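Local coordinates for protein 1H-3-hydroxy-4-oxoquinoline 2,4-dioxygenase (Pseudomonas putida, PDB 3IBT) that cleaves the N-heteroaromatic ring of 3-hydroxy-1H-quinolin-4-one with dioxygen, releasing carbon monoxide and N-formylanthranilate, without any cofactor, at residues Leu24-Gly29 and Phe48-Pro53. Sequence-based numbering, arbitrary orientation.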
loop_
_atom_site.group_PDB
_atom_site.type_symbol
_atom_site.label_atom_id
_atom_site.label_comp_id
_atom_site.label_asym_id
_atom_site.label_seq_id
_atom_site.Cartn_x
_atom_site.Cartn_y
_atom_site.Cartn_z
ATOM N N LEU A 24 12.308 -7.093 4.385
ATOM C CA LEU A 24 11.097 -6.329 4.607
ATOM C C LEU A 24 10.797 -5.575 3.340
ATOM O O LEU A 24 11.623 -4.787 2.886
ATOM C CB LEU A 24 11.339 -5.312 5.711
ATOM C CG LEU A 24 10.157 -4.913 6.595
ATOM C CD1 LEU A 24 10.584 -3.820 7.571
ATOM C CD2 LEU A 24 9.011 -4.433 5.779
ATOM N N PHE A 25 9.628 -5.810 2.760
ATOM C CA PHE A 25 9.247 -5.125 1.533
ATOM C C PHE A 25 8.403 -3.901 1.840
ATOM O O PHE A 25 7.419 -3.982 2.633
ATOM C CB PHE A 25 8.428 -6.050 0.636
ATOM C CG PHE A 25 9.246 -6.960 -0.215
ATOM C CD1 PHE A 25 9.532 -8.244 0.212
ATOM C CD2 PHE A 25 9.704 -6.535 -1.462
ATOM C CE1 PHE A 25 10.302 -9.128 -0.598
ATOM C CE2 PHE A 25 10.488 -7.394 -2.298
ATOM C CZ PHE A 25 10.786 -8.697 -1.868
ATOM N N LEU A 26 8.758 -2.774 1.218
ATOM C CA LEU A 26 7.912 -1.593 1.319
ATOM C C LEU A 26 7.142 -1.342 0.027
ATOM O O LEU A 26 7.731 -0.846 -0.935
ATOM C CB LEU A 26 8.736 -0.374 1.748
ATOM C CG LEU A 26 9.222 -0.251 3.198
ATOM C CD1 LEU A 26 9.466 1.219 3.523
ATOM C CD2 LEU A 26 8.247 -0.838 4.218
ATOM N N LEU A 27 5.837 -1.665 0.019
ATOM C CA LEU A 27 4.974 -1.660 -1.204
ATOM C C LEU A 27 3.962 -0.532 -1.245
ATOM O O LEU A 27 3.105 -0.432 -0.361
ATOM C CB LEU A 27 4.168 -2.960 -1.311
ATOM C CG LEU A 27 4.880 -4.305 -1.194
ATOM C CD1 LEU A 27 3.875 -5.471 -0.922
ATOM C CD2 LEU A 27 5.733 -4.534 -2.430
ATOM N N SER A 28 4.002 0.277 -2.294
ATOM C CA SER A 28 3.112 1.452 -2.374
ATOM C C SER A 28 1.604 1.229 -2.815
ATOM O O SER A 28 1.150 0.107 -3.044
ATOM C CB SER A 28 3.757 2.481 -3.292
ATOM O OG SER A 28 3.283 2.259 -4.595
ATOM N N GLY A 29 0.839 2.311 -2.939
ATOM C CA GLY A 29 -0.452 2.227 -3.593
ATOM C C GLY A 29 -0.279 2.409 -5.084
ATOM O O GLY A 29 0.865 2.480 -5.580
ATOM N N PHE A 48 16.490 -3.904 9.183
ATOM C CA PHE A 48 15.996 -4.752 8.139
ATOM C C PHE A 48 16.739 -4.583 6.835
ATOM O O PHE A 48 17.400 -3.579 6.625
ATOM C CB PHE A 48 14.594 -4.348 7.869
ATOM C CG PHE A 48 13.718 -4.491 9.026
ATOM C CD1 PHE A 48 13.495 -3.427 9.872
ATOM C CD2 PHE A 48 13.070 -5.688 9.263
ATOM C CE1 PHE A 48 12.655 -3.558 10.927
ATOM C CE2 PHE A 48 12.231 -5.823 10.321
ATOM C CZ PHE A 48 12.024 -4.757 11.152
ATOM N N HIS A 49 16.596 -5.571 5.956
ATOM C CA HIS A 49 17.014 -5.479 4.554
ATOM C C HIS A 49 15.801 -4.924 3.817
ATOM O O HIS A 49 14.758 -5.579 3.791
ATOM C CB HIS A 49 17.380 -6.889 4.070
ATOM C CG HIS A 49 17.676 -6.992 2.604
ATOM N ND1 HIS A 49 17.661 -8.199 1.933
ATOM C CD2 HIS A 49 18.003 -6.052 1.682
ATOM C CE1 HIS A 49 17.964 -7.997 0.662
ATOM N NE2 HIS A 49 18.174 -6.704 0.484
ATOM N N VAL A 50 15.890 -3.720 3.255
ATOM C CA VAL A 50 14.650 -3.044 2.837
ATOM C C VAL A 50 14.522 -2.809 1.356
ATOM O O VAL A 50 15.282 -2.020 0.778
ATOM C CB VAL A 50 14.442 -1.704 3.534
ATOM C CG1 VAL A 50 13.225 -1.018 2.967
ATOM C CG2 VAL A 50 14.308 -1.890 5.041
ATOM N N ILE A 51 13.516 -3.458 0.762
ATOM C CA ILE A 51 13.262 -3.383 -0.675
ATOM C C ILE A 51 12.014 -2.557 -1.006
ATOM O O ILE A 51 10.913 -2.978 -0.695
ATOM C CB ILE A 51 13.076 -4.783 -1.289
ATOM C CG1 ILE A 51 14.079 -5.788 -0.699
ATOM C CG2 ILE A 51 13.176 -4.684 -2.786
ATOM C CD1 ILE A 51 14.828 -6.679 -1.746
ATOM N N CYS A 52 12.173 -1.399 -1.632
ATOM C CA CYS A 52 11.004 -0.660 -2.068
ATOM C C CYS A 52 10.826 -0.847 -3.580
ATOM O O CYS A 52 11.516 -0.185 -4.361
ATOM C CB CYS A 52 11.124 0.819 -1.724
ATOM S SG CYS A 52 11.277 1.152 0.034
ATOM N N PRO A 53 9.933 -1.774 -4.014
ATOM C CA PRO A 53 9.619 -1.922 -5.461
ATOM C C PRO A 53 8.661 -0.899 -6.127
ATOM O O PRO A 53 7.966 -0.148 -5.465
ATOM C CB PRO A 53 9.054 -3.347 -5.575
ATOM C CG PRO A 53 8.832 -3.837 -4.174
ATOM C CD PRO A 53 9.236 -2.775 -3.185
HETATM O O HOH W 1 5.078 0.652 -5.764
#
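One face of the Phe48 ring is occupied by Leu24, whose methyl CD1 sits over the middle of the ring, 3.5 Å from the centroid, in a CH-pi contact; a branched leucine suits this place because one of its two branch methyls can lie over the centre of the flat ring. On the other side of the sheet, Phe25 carries Ile51 CG1 toward the rim of one face, while Pro53 CG lies at its edge, 3.9 Å from Phe25 CD2. With CG beside the backbone N (chi1 -84°), the Phe25 ring runs alongside Ile51, whose beta-branch gives it a broad apolar flank. Pro53 CG also receives Leu27 CD2 at 3.6 Å. On the face of Leu24, Cys52 SG rests against Leu26 CB, and Val50 CG1 reaches Leu26 CG, the compact thiol of Cys52 fitting against the bulkier leucine.

Between these two layers of side chains, parallel pairing is set by three backbone bonds: Leu24 N to His49 O (2.9 Å), Ile51 N to Leu24 O (3.1 Å) and Leu26 N to Ile51 O (2.9 Å). Pro53 has no amide hydrogen to continue the pattern; beyond it, a water donates to both Ser28 OG and Pro53 O, bridging the two segments as they part.

The two strands belong to a beta-alpha-beta unit of the alpha/beta-hydrolase fold, connected through helix 40-44. Strand 89-94 pairs with the other edge of strand 23-27, and strand 9-16 flanks strand 49-53, where Glu15 bonds His49 NE2. Helix 70-83 packs on Phe25 and Leu27, whereas Phe37 meets Leu26 and Cys52 on the opposite face.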